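Local coordinates for protein PmoD (Methylocystis sp. ATCC 49242, PDB 6CPD) that binds copper through a periplasmic cupredoxin-like domain and probably takes part in copper handling in methane-oxidising bacteria, at residues Thr36-Met41 / Ser94-Phe99; Glu56-Arg61 / Ala77-His82. One frame throughout, in Å; residues are numbered along the deposited sequence.

Contact 1. Residues Thr36-Met41 / Ser94-Phe99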
loop_
_atom_site.group_PDB
_atom_site.type_symbol
_atom_site.label_atom_id
_atom_site.label_comp_id
_atom_site.label_asym_id
_atom_site.label_seq_id
_atom_site.Cartn_x
_atom_site.Cartn_y
_atom_site.Cartn_z
ATOM N N THR B 36 13.153 15.529 0.792
ATOM C CA THR B 36 12.743 16.493 -0.209
ATOM C C THR B 36 13.560 16.177 -1.456
ATOM O O THR B 36 14.560 15.462 -1.375
ATOM C CB THR B 36 12.951 17.949 0.262
ATOM O OG1 THR B 36 14.258 18.080 0.814
ATOM C CG2 THR B 36 11.936 18.301 1.351
ATOM N N GLY B 37 13.115 16.638 -2.614
ATOM C CA GLY B 37 13.922 16.462 -3.804
ATOM C C GLY B 37 13.232 15.617 -4.855
ATOM O O GLY B 37 12.006 15.403 -4.807
ATOM N N ARG B 38 14.048 15.093 -5.770
ATOM C CA ARG B 38 13.572 14.346 -6.931
ATOM C C ARG B 38 12.799 13.111 -6.514
ATOM O O ARG B 38 13.321 12.223 -5.845
ATOM C CB ARG B 38 14.738 13.930 -7.831
ATOM C CG ARG B 38 14.352 13.083 -9.043
ATOM C CD ARG B 38 15.386 13.225 -10.157
ATOM N NE ARG B 38 16.703 12.737 -9.746
ATOM C CZ ARG B 38 17.297 11.650 -10.247
ATOM N NH1 ARG B 38 16.704 10.942 -11.196
ATOM N NH2 ARG B 38 18.493 11.273 -9.804
ATOM N N THR B 39 11.549 13.050 -6.934
ATOM C CA THR B 39 10.701 11.951 -6.511
ATOM C C THR B 39 9.976 11.387 -7.712
ATOM O O THR B 39 9.384 12.133 -8.490
ATOM C CB THR B 39 9.709 12.428 -5.441
ATOM O OG1 THR B 39 10.445 13.045 -4.382
ATOM C CG2 THR B 39 8.902 11.267 -4.889
ATOM N N ILE B 40 10.021 10.062 -7.862
ATOM C CA ILE B 40 9.328 9.423 -8.950
ATOM C C ILE B 40 8.229 8.556 -8.378
ATOM O O ILE B 40 8.488 7.720 -7.517
ATOM C CB ILE B 40 10.283 8.576 -9.805
ATOM C CG1 ILE B 40 11.335 9.482 -10.448
ATOM C CG2 ILE B 40 9.498 7.760 -10.848
ATOM C CD1 ILE B 40 12.476 8.719 -11.094
ATOM N N MET B 41 7.009 8.762 -8.861
ATOM C CA MET B 41 5.882 7.915 -8.474
ATOM C C MET B 41 5.399 7.079 -9.645
ATOM O O MET B 41 4.999 7.627 -10.676
ATOM C CB MET B 41 4.740 8.770 -7.933
ATOM C CG MET B 41 5.187 9.702 -6.805
ATOM S SD MET B 41 3.794 10.556 -6.045
ATOM C CE MET B 41 2.564 9.265 -6.173
ATOM N N SER B 94 4.488 6.757 -14.986
ATOM C CA SER B 94 5.258 7.354 -13.903
ATOM C C SER B 94 5.140 8.866 -13.968
ATOM O O SER B 94 4.938 9.428 -15.045
ATOM C CB SER B 94 6.737 6.960 -13.983
ATOM O OG SER B 94 6.935 5.576 -13.739
ATOM N N VAL B 95 5.249 9.512 -12.810
ATOM C CA VAL B 95 5.354 10.962 -12.742
ATOM C C VAL B 95 6.592 11.277 -11.908
ATOM O O VAL B 95 6.981 10.503 -11.026
ATOM C CB VAL B 95 4.094 11.635 -12.139
ATOM C CG1 VAL B 95 2.845 10.928 -12.613
ATOM C CG2 VAL B 95 4.145 11.631 -10.643
ATOM N N GLU B 96 7.261 12.366 -12.260
ATOM C CA GLU B 96 8.434 12.804 -11.538
ATOM C C GLU B 96 8.181 14.205 -11.027
ATOM O O GLU B 96 7.592 15.022 -11.728
ATOM C CB GLU B 96 9.679 12.760 -12.438
ATOM C CG GLU B 96 10.970 13.234 -11.768
ATOM C CD GLU B 96 11.161 14.750 -11.800
ATOM O OE1 GLU B 96 10.484 15.431 -12.598
ATOM O OE2 GLU B 96 11.995 15.260 -11.015
ATOM N N HIS B 97 8.606 14.480 -9.805
ATOM C CA HIS B 97 8.417 15.812 -9.250
ATOM C C HIS B 97 9.488 16.110 -8.210
ATOM O O HIS B 97 9.859 15.239 -7.419
ATOM C CB HIS B 97 7.020 15.945 -8.626
ATOM C CG HIS B 97 6.704 17.334 -8.162
ATOM N ND1 HIS B 97 6.586 18.396 -9.028
ATOM C CD2 HIS B 97 6.512 17.839 -6.918
ATOM C CE1 HIS B 97 6.321 19.497 -8.346
ATOM N NE2 HIS B 97 6.275 19.185 -7.060
ATOM N N ASN B 98 9.993 17.334 -8.210
ATOM C CA ASN B 98 10.848 17.767 -7.121
ATOM C C ASN B 98 9.991 18.360 -6.018
ATOM O O ASN B 98 9.449 19.449 -6.170
ATOM C CB ASN B 98 11.880 18.792 -7.599
ATOM C CG ASN B 98 12.901 19.143 -6.521
ATOM O OD1 ASN B 98 13.901 18.448 -6.348
ATOM N ND2 ASN B 98 12.661 20.247 -5.809
ATOM N N PHE B 99 9.855 17.625 -4.918
ATOM C CA PHE B 99 9.184 18.155 -3.744
ATOM C C PHE B 99 10.190 18.989 -2.977
ATOM O O PHE B 99 11.070 18.447 -2.315
ATOM C CB PHE B 99 8.618 17.042 -2.863
ATOM C CG PHE B 99 7.423 16.342 -3.456
ATOM C CD1 PHE B 99 6.138 16.765 -3.150
ATOM C CD2 PHE B 99 7.583 15.254 -4.311
ATOM C CE1 PHE B 99 5.033 16.126 -3.689
ATOM C CE2 PHE B 99 6.475 14.612 -4.864
ATOM C CZ PHE B 99 5.194 15.055 -4.545
#
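Six backbone hydrogen bonds tie Gly37, Thr39 and Met41 to Phe99, His97 and Val95 in regular antiparallel register, two to each hydrogen-bonded pair. The most uneven pair is at the Gly37 end, where Gly37 N reaches Phe99 O at 2.7 Å while Phe99 N returns to Gly37 O at 3.1 Å. Gly37 O is gripped twice, by Phe99 N and by Thr39 OG1 at 2.9 Å, from opposite faces of its plane. In the non-hydrogen-bonded pairs, CA-H groups fill in, Ile40 CA lying 3.3 Å from Val95 O.

Thr39 crosses Phe99 at about a right angle, its OG1 at the ring edge, 3.6 Å from Phe99 CD2. With OG1 beside its own backbone N (chi1 -54°), the hydroxyl is turned back to Gly37 O, and it also bonds Gln21. A valine in place of Thr39 would probably leave Gln21 and Gly37 O each without one partner. His97 CD2 sits over the centre of one Phe99 face, and Met41 CB meets Val95 CG2 at 4.0 Å. On the Arg38, Ile40 and Glu96 face, Ile40 CG1 packs on Glu96 CG; the Arg38 guanidinium pairs instead with Asp23.

Strand 13-20 flanks strand 37-45 on its other edge, while Met41 packs on Phe123 and Ile59, and Val95 on Leu57 and Leu83, all of the second sheet in this cupredoxin-like sandwich.

Contact 2. Residues Glu56-Arg61 / Ala77-His82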
loop_
_atom_site.group_PDB
_atom_site.type_symbol
_atom_site.label_atom_id
_atom_site.label_comp_id
_atom_site.label_asym_id
_atom_site.label_seq_id
_atom_site.Cartn_x
_atom_site.Cartn_y
_atom_site.Cartn_z
ATOM N N GLU B 56 -7.099 11.072 -14.512
ATOM C CA GLU B 56 -6.463 12.347 -14.222
ATOM C C GLU B 56 -5.760 12.267 -12.870
ATOM O O GLU B 56 -6.257 11.619 -11.944
ATOM C CB GLU B 56 -7.502 13.465 -14.222
ATOM C CG GLU B 56 -7.002 14.786 -13.663
ATOM C CD GLU B 56 -8.116 15.804 -13.447
ATOM O OE1 GLU B 56 -9.302 15.412 -13.440
ATOM O OE2 GLU B 56 -7.799 17.003 -13.270
ATOM N N LEU B 57 -4.603 12.907 -12.751
ATOM C CA LEU B 57 -3.918 12.951 -11.459
ATOM C C LEU B 57 -3.620 14.394 -11.079
ATOM O O LEU B 57 -3.062 15.145 -11.872
ATOM C CB LEU B 57 -2.612 12.139 -11.488
ATOM C CG LEU B 57 -1.701 12.303 -10.256
ATOM C CD1 LEU B 57 -2.273 11.650 -8.985
ATOM C CD2 LEU B 57 -0.281 11.797 -10.538
ATOM N N ARG B 58 -4.003 14.770 -9.869
ATOM C CA ARG B 58 -3.613 16.051 -9.309
ATOM C C ARG B 58 -3.063 15.849 -7.919
ATOM O O ARG B 58 -3.733 15.289 -7.055
ATOM C CB ARG B 58 -4.788 17.024 -9.301
ATOM C CG ARG B 58 -4.429 18.371 -8.672
ATOM C CD ARG B 58 -5.625 19.272 -8.551
ATOM N NE ARG B 58 -5.849 19.981 -9.806
ATOM C CZ ARG B 58 -7.038 20.261 -10.313
ATOM N NH1 ARG B 58 -8.129 19.868 -9.684
ATOM N NH2 ARG B 58 -7.132 20.917 -11.456
ATOM N N ILE B 59 -1.835 16.296 -7.695
ATOM C CA ILE B 59 -1.283 16.222 -6.348
ATOM C C ILE B 59 -1.384 17.607 -5.723
ATOM O O ILE B 59 -0.920 18.588 -6.298
ATOM C CB ILE B 59 0.175 15.728 -6.361
ATOM C CG1 ILE B 59 0.241 14.309 -6.926
ATOM C CG2 ILE B 59 0.781 15.771 -4.937
ATOM C CD1 ILE B 59 1.664 13.767 -7.032
ATOM N N ILE B 60 -2.034 17.688 -4.570
ATOM C CA ILE B 60 -2.196 18.970 -3.883
ATOM C C ILE B 60 -1.553 18.961 -2.508
ATOM O O ILE B 60 -1.389 17.907 -1.876
ATOM C CB ILE B 60 -3.684 19.348 -3.688
ATOM C CG1 ILE B 60 -4.386 18.288 -2.826
ATOM C CG2 ILE B 60 -4.397 19.494 -5.038
ATOM C CD1 ILE B 60 -5.781 18.688 -2.388
ATOM N N ARG B 61 -1.192 20.151 -2.050
ATOM C CA ARG B 61 -0.890 20.357 -0.647
ATOM C C ARG B 61 -2.185 20.107 0.111
ATOM O O ARG B 61 -3.258 20.550 -0.308
ATOM C CB ARG B 61 -0.346 21.781 -0.416
ATOM C CG ARG B 61 0.951 22.010 -1.203
ATOM C CD ARG B 61 1.436 23.443 -1.186
ATOM N NE ARG B 61 0.687 24.319 -2.086
ATOM C CZ ARG B 61 0.922 24.460 -3.389
ATOM N NH1 ARG B 61 1.888 23.767 -3.985
ATOM N NH2 ARG B 61 0.185 25.302 -4.105
ATOM N N ALA B 77 -4.907 26.534 -6.648
ATOM C CA ALA B 77 -4.135 27.224 -5.615
ATOM C C ALA B 77 -3.307 26.254 -4.769
ATOM O O ALA B 77 -2.256 26.611 -4.233
ATOM C CB ALA B 77 -5.062 28.040 -4.717
ATOM N N LEU B 78 -3.805 25.033 -4.631
ATOM C CA LEU B 78 -3.157 24.009 -3.812
ATOM C C LEU B 78 -2.242 23.063 -4.601
ATOM O O LEU B 78 -1.588 22.196 -4.015
ATOM C CB LEU B 78 -4.236 23.184 -3.097
ATOM C CG LEU B 78 -5.151 23.935 -2.122
ATOM C CD1 LEU B 78 -6.318 23.060 -1.668
ATOM C CD2 LEU B 78 -4.318 24.361 -0.925
ATOM N N THR B 79 -2.170 23.231 -5.918
ATOM C CA THR B 79 -1.605 22.162 -6.760
ATOM C C THR B 79 -0.080 22.124 -6.840
ATOM O O THR B 79 0.560 23.131 -7.139
ATOM C CB THR B 79 -2.173 22.255 -8.182
ATOM O OG1 THR B 79 -3.553 21.875 -8.142
ATOM C CG2 THR B 79 -1.417 21.322 -9.147
ATOM N N GLU B 80 0.484 20.944 -6.574
ATOM C CA GLU B 80 1.918 20.679 -6.749
ATOM C C GLU B 80 2.204 20.180 -8.145
ATOM O O GLU B 80 3.204 20.540 -8.757
ATOM C CB GLU B 80 2.428 19.630 -5.759
ATOM C CG GLU B 80 2.651 20.132 -4.374
ATOM C CD GLU B 80 3.903 20.990 -4.246
ATOM O OE1 GLU B 80 4.817 20.868 -5.094
ATOM O OE2 GLU B 80 3.968 21.776 -3.276
ATOM N N LEU B 81 1.336 19.296 -8.621
ATOM C CA LEU B 81 1.491 18.743 -9.955
ATOM C C LEU B 81 0.134 18.354 -10.507
ATOM O O LEU B 81 -0.734 17.920 -9.759
ATOM C CB LEU B 81 2.432 17.531 -9.893
ATOM C CG LEU B 81 2.500 16.473 -10.991
ATOM C CD1 LEU B 81 3.892 15.883 -11.015
ATOM C CD2 LEU B 81 1.479 15.362 -10.747
ATOM N N HIS B 82 -0.037 18.480 -11.815
ATOM C CA HIS B 82 -1.307 18.136 -12.448
ATOM C C HIS B 82 -1.096 17.471 -13.796
ATOM O O HIS B 82 -0.482 18.049 -14.681
ATOM C CB HIS B 82 -2.186 19.376 -12.619
ATOM C CG HIS B 82 -3.555 19.066 -13.136
ATOM N ND1 HIS B 82 -4.249 19.917 -13.966
ATOM C CD2 HIS B 82 -4.360 17.993 -12.940
ATOM C CE1 HIS B 82 -5.420 19.380 -14.269
ATOM N NE2 HIS B 82 -5.511 18.213 -13.653
HETATM O O HOH W 1 -0.972 26.310 -1.357
HETATM O O HOH W 2 3.058 24.891 -6.473
HETATM O O HOH W 3 0.886 26.105 -6.806
#
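Leu81 CD2 packs against both Leu57 CD2 and Ile59 CD1, each 4.0 Å away, as the apolar centre between the strands. On the opposite face of the sheet from Ile59 and Leu81, Ile60 CB meets Leu78 CB at 3.9 Å.

Between Ile59 and Ile60 the pairing slips by one residue in a classic beta bulge: Glu80 and Leu81 both face Ile59. Ile59 O takes a bond from Glu80 N at 2.8 Å and a weak one from Leu81 N, and Ile59 N donates to Leu81 O. Strand 79-86 is the outermost strand of its sheet within this chain, and strand 103-112 pairs with the other edge of strand 55-61.

Beyond the bulge, the Arg61 guanidinium lies with one face over Leu78 O, while NH2 donates to Ala77 O (2.8 Å) and NH1 makes a salt bridge to Glu80 OE2 (3.0 Å), both near its plane. The guanidinium and carboxylate planes stand 82° apart, and Glu80 OE2 is met from above its carboxylate plane; three waters join the guanidinium to Ala77 O and Thr79 O. At the opposite end, His82 NE2 donates to the anti lone pair of Glu56 OE2 at 2.6 Å. Bent at chi3 (-84°), Arg58 brings NH2 over one face of that imidazole, 3.6 Å from His82 CE1, and forms a salt bridge with Glu72.

Both strands of contact 2 fall, in sequence, between the two segments of contact 1, and the centres of the contacts lie about 13 Å apart. Strand 37-45 leads on to strand 55-61 and strand 79-86 to strand 92-99, so each contact draws one strand from either pair. Packing joins them where Val95 CG1 approaches Leu57 CD2 at 3.9 Å and His97 CB approaches Leu81 CD1 at the same distance. A polar link is made at the bulge: His97 NE2 and Glu80 OE1 are 3.0 Å apart, a probable hydrogen bond. The copper(I) site contains Met7 and Met9, on the strand 7-10 that belongs to the sheet of contact 1; neither contact supplies a ligand.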